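Local coordinates for ornithine carbamoyltransferase, mitochondrial (Coccidioides immitis, PDB 3SDS), which catalyses the transfer of the carbamoyl group from carbamoyl phosphate to L-ornithine, giving L-citrulline and phosphate in arginine biosynthesis, at residues 36-39 / 40-44; 110-113 / 114-118. One frame throughout, in Å; residues are numbered along the deposited sequence.

Contact 1 of 2, residues 36-39 / 40-44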
loop_
_atom_site.group_PDB
_atom_site.type_symbol
_atom_site.label_atom_id
_atom_site.label_comp_id
_atom_site.label_asym_id
_atom_site.label_seq_id
_atom_site.Cartn_x
_atom_site.Cartn_y
_atom_site.Cartn_z
ATOM N N GLU A 36 -14.376 -8.487 30.004
ATOM C CA GLU A 36 -13.958 -7.825 28.781
ATOM C C GLU A 36 -13.325 -8.803 27.786
ATOM O O GLU A 36 -13.479 -8.627 26.571
ATOM C CB GLU A 36 -12.967 -6.688 29.086
ATOM C CG GLU A 36 -13.567 -5.387 29.627
ATOM C CD GLU A 36 -12.490 -4.417 30.148
ATOM O OE1 GLU A 36 -11.341 -4.884 30.398
ATOM O OE2 GLU A 36 -12.794 -3.198 30.325
ATOM N N PHE A 37 -12.615 -9.817 28.287
ATOM C CA PHE A 37 -11.928 -10.761 27.405
ATOM C C PHE A 37 -12.899 -11.760 26.787
ATOM O O PHE A 37 -12.804 -12.081 25.593
ATOM C CB PHE A 37 -10.789 -11.495 28.134
ATOM C CG PHE A 37 -9.991 -12.416 27.242
ATOM C CD1 PHE A 37 -8.957 -11.924 26.451
ATOM C CD2 PHE A 37 -10.291 -13.771 27.171
ATOM C CE1 PHE A 37 -8.234 -12.781 25.612
ATOM C CE2 PHE A 37 -9.565 -14.625 26.342
ATOM C CZ PHE A 37 -8.541 -14.134 25.567
ATOM N N ALA A 38 -13.828 -12.263 27.590
ATOM C CA ALA A 38 -14.822 -13.178 27.057
ATOM C C ALA A 38 -15.692 -12.493 25.988
ATOM O O ALA A 38 -16.062 -13.129 24.982
ATOM C CB ALA A 38 -15.652 -13.762 28.148
ATOM N N THR A 39 -15.980 -11.201 26.191
ATOM C CA THR A 39 -16.808 -10.407 25.272
ATOM C C THR A 39 -16.147 -10.203 23.891
ATOM O O THR A 39 -16.818 -10.301 22.843
ATOM C CB THR A 39 -17.208 -9.053 25.917
ATOM O OG1 THR A 39 -18.034 -9.303 27.059
ATOM C CG2 THR A 39 -17.976 -8.164 24.950
ATOM N N LEU A 40 -14.835 -9.944 23.889
ATOM C CA LEU A 40 -14.076 -9.830 22.634
ATOM C C LEU A 40 -14.140 -11.149 21.847
ATOM O O LEU A 40 -14.297 -11.157 20.613
ATOM C CB LEU A 40 -12.618 -9.413 22.896
ATOM C CG LEU A 40 -12.323 -7.991 23.413
ATOM C CD1 LEU A 40 -10.828 -7.765 23.563
ATOM C CD2 LEU A 40 -12.900 -6.931 22.493
ATOM N N VAL A 41 -14.054 -12.258 22.574
ATOM C CA VAL A 41 -14.098 -13.557 21.948
ATOM C C VAL A 41 -15.509 -13.868 21.418
ATOM O O VAL A 41 -15.652 -14.280 20.258
ATOM C CB VAL A 41 -13.498 -14.673 22.878
ATOM C CG1 VAL A 41 -13.700 -16.062 22.292
ATOM C CG2 VAL A 41 -12.005 -14.435 23.080
ATOM N N ARG A 42 -16.551 -13.654 22.221
ATOM C CA ARG A 42 -17.913 -13.865 21.695
ATOM C C ARG A 42 -18.196 -13.001 20.455
ATOM O O ARG A 42 -18.725 -13.501 19.462
ATOM C CB ARG A 42 -18.989 -13.680 22.761
ATOM C CG ARG A 42 -19.047 -14.842 23.756
ATOM C CD ARG A 42 -20.096 -14.644 24.847
ATOM N NE ARG A 42 -19.771 -13.513 25.718
ATOM C CZ ARG A 42 -19.425 -13.617 26.995
ATOM N NH1 ARG A 42 -19.358 -14.807 27.580
ATOM N NH2 ARG A 42 -19.145 -12.522 27.693
ATOM N N ASN A 43 -17.805 -11.726 20.499
ATOM C CA ASN A 43 -18.002 -10.834 19.356
ATOM C C ASN A 43 -17.342 -11.350 18.056
ATOM O O ASN A 43 -17.981 -11.341 16.985
ATOM C CB ASN A 43 -17.578 -9.378 19.677
ATOM C CG ASN A 43 -18.449 -8.716 20.773
ATOM O OD1 ASN A 43 -19.438 -9.296 21.264
ATOM N ND2 ASN A 43 -18.068 -7.506 21.171
ATOM N N ALA A 44 -16.089 -11.813 18.154
ATOM C CA ALA A 44 -15.379 -12.379 17.004
ATOM C C ALA A 44 -16.118 -13.611 16.469
ATOM O O ALA A 44 -16.344 -13.737 15.257
ATOM C CB ALA A 44 -13.923 -12.707 17.351
#

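Contact 2 of 2, residues 110-113 / 114-118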
loop_
_atom_site.group_PDB
_atom_site.type_symbol
_atom_site.label_atom_id
_atom_site.label_comp_id
_atom_site.label_asym_id
_atom_site.label_seq_id
_atom_site.Cartn_x
_atom_site.Cartn_y
_atom_site.Cartn_z
ATOM N N SER A 110 13.532 12.064 16.975
ATOM C CA SER A 110 13.135 11.610 18.324
ATOM C C SER A 110 11.850 10.765 18.367
ATOM O O SER A 110 10.952 10.983 17.555
ATOM C CB SER A 110 12.989 12.831 19.234
ATOM O OG SER A 110 12.069 12.588 20.278
ATOM N N LEU A 111 11.748 9.815 19.303
ATOM C CA LEU A 111 10.514 8.991 19.402
ATOM C C LEU A 111 9.267 9.811 19.806
ATOM O O LEU A 111 8.135 9.501 19.401
ATOM C CB LEU A 111 10.682 7.750 20.303
ATOM C CG LEU A 111 9.462 6.800 20.231
ATOM C CD1 LEU A 111 9.832 5.337 19.967
ATOM C CD2 LEU A 111 8.527 6.921 21.444
ATOM N N TYR A 112 9.503 10.852 20.607
ATOM C CA TYR A 112 8.453 11.771 21.020
ATOM C C TYR A 112 7.765 12.393 19.790
ATOM O O TYR A 112 6.548 12.244 19.617
ATOM C CB TYR A 112 9.053 12.835 21.942
ATOM C CG TYR A 112 8.046 13.738 22.615
ATOM C CD1 TYR A 112 7.315 13.303 23.727
ATOM C CD2 TYR A 112 7.838 15.044 22.153
ATOM C CE1 TYR A 112 6.402 14.140 24.355
ATOM C CE2 TYR A 112 6.921 15.890 22.777
ATOM C CZ TYR A 112 6.211 15.426 23.879
ATOM O OH TYR A 112 5.309 16.257 24.489
ATOM N N ASP A 113 8.567 13.039 18.937
ATOM C CA ASP A 113 8.102 13.729 17.732
ATOM C C ASP A 113 7.266 12.829 16.788
ATOM O O ASP A 113 6.109 13.142 16.460
ATOM C CB ASP A 113 9.299 14.322 16.978
ATOM C CG ASP A 113 10.063 15.384 17.785
ATOM O OD1 ASP A 113 9.853 15.509 19.015
ATOM O OD2 ASP A 113 10.888 16.111 17.177
ATOM N N THR A 114 7.849 11.708 16.369
ATOM C CA THR A 114 7.164 10.739 15.516
ATOM C C THR A 114 5.773 10.361 16.050
ATOM O O THR A 114 4.773 10.374 15.325
ATOM C CB THR A 114 8.041 9.494 15.372
ATOM O OG1 THR A 114 9.192 9.842 14.595
ATOM C CG2 THR A 114 7.302 8.358 14.693
ATOM N N SER A 115 5.738 10.033 17.334
ATOM C CA SER A 115 4.528 9.716 18.080
ATOM C C SER A 115 3.452 10.834 18.066
ATOM O O SER A 115 2.294 10.564 17.801
ATOM C CB SER A 115 4.941 9.391 19.512
ATOM O OG SER A 115 3.938 8.662 20.167
ATOM N N VAL A 116 3.827 12.081 18.349
ATOM C CA VAL A 116 2.836 13.153 18.395
ATOM C C VAL A 116 2.285 13.419 16.994
ATOM O O VAL A 116 1.056 13.489 16.810
ATOM C CB VAL A 116 3.390 14.451 19.032
ATOM C CG1 VAL A 116 2.563 15.686 18.613
ATOM C CG2 VAL A 116 3.451 14.325 20.546
ATOM N N VAL A 117 3.202 13.513 16.020
ATOM C CA VAL A 117 2.907 13.846 14.614
ATOM C C VAL A 117 2.031 12.836 13.859
ATOM O O VAL A 117 1.022 13.216 13.261
ATOM C CB VAL A 117 4.218 14.120 13.820
ATOM C CG1 VAL A 117 3.930 14.402 12.334
ATOM C CG2 VAL A 117 4.955 15.296 14.434
ATOM N N ILE A 118 2.415 11.563 13.868
ATOM C CA ILE A 118 1.631 10.525 13.174
ATOM C C ILE A 118 0.249 10.376 13.787
ATOM O O ILE A 118 -0.746 10.337 13.053
ATOM C CB ILE A 118 2.363 9.147 13.102
ATOM C CG1 ILE A 118 3.657 9.297 12.291
ATOM C CG2 ILE A 118 1.485 8.087 12.458
ATOM C CD1 ILE A 118 4.353 7.989 11.915
#

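Contact 1 of 2, residues 36-39 / 40-44
Arg42 N donates to Ala38 O at 2.9 Å, and Asn43 N donates to Thr39 O, also at 2.9 Å. These are successive i to i+4 bonds of one helix. The bonds Leu40 N to Glu36 O and Val41 N to Phe37 O are longer, each 3.3 Å. The Arg42 side chain bends at chi3 (-66°) and folds back over the preceding turn. Its NH2 makes a weak hydrogen bond to Thr39 OG1 at 3.5 Å, from the edge of the guanidinium. Ala38 CB lies over one face of that group, 3.7 Å from Arg42 NH2. Each polar end has a further partner: Thr39 OG1 bonds Thr35 O, and Arg42 NH2 bonds Pro181 O. Thr39 and Asn43 run side by side, with Thr39 CG2 3.8 Å from Asn43 ND2, which itself donates to Ala353 O. On the buried side, Val41 CG2 sits over one face of the Phe37 ring, 4.1 Å from CE2. Helix 34-51 belongs to the carbamoyl phosphate-binding domain. Phe37, Leu40 and Val41 all rest on Ile160 of helix 156-169. Leu40 also meets Ala344, and Asn43 and Ala44 meet Ser340, so helix 34-51 packs against both helix 156-169 and the C-terminal helix 327-347.

Contact 2 of 2, residues 110-113 / 114-118
Tyr112 and Val116 meet through their first torsions. Tyr112 has CG trans to its own N (chi1 -171°), and the ring stands off the helix beside the next turn. Val116, with chi1 159°, places CG2 beside its backbone N and over one face of that ring. The contact is loose, 4.4 Å from Tyr112 CE2 to Val116 CG2. Asp113 O accepts from Val117 N at 3.0 Å. Val116 N bonds Tyr112 O at 3.0 Å, and Ser115 N bonds Leu111 O at 3.2 Å. Thr114 N reaches Ser110 O at 3.4 Å, a weak bond, and Ser110 OG accepts weakly from Tyr112 N. Asp113 OD1 takes a hydrogen bond from Tyr321 OH of a neighbouring subunit, and Val116 packs on Phe328 of that subunit. Tyr112 stacks edge-to-face with His141 of its own chain. Ser110 is the N-cap of helix 111-119, and the backbone bonds run through most of that short helix. In this homotrimeric enzyme the helix belongs to the carbamoyl phosphate domain and lies at a subunit interface.

Both contacts join residues about one turn apart on a single helix of the carbamoyl phosphate domain, but they share no element. Their centres are about 32 Å apart and their nearest atoms about 22 Å. Contact 1 lies nearer the middle of the chain, inside a long helix packed on other helices of its own subunit. Contact 2 is farther out and takes in nearly all of a short helix, with its N-cap, between its own domain and a second subunit. Each is partly buried and sets a valine methyl over an aromatic ring. The polar chemistry differs. Contact 1 adds a weak arginine-threonine bond and outside bonds within the chain. Contact 2 has an aspartate that bonds across the trimer interface.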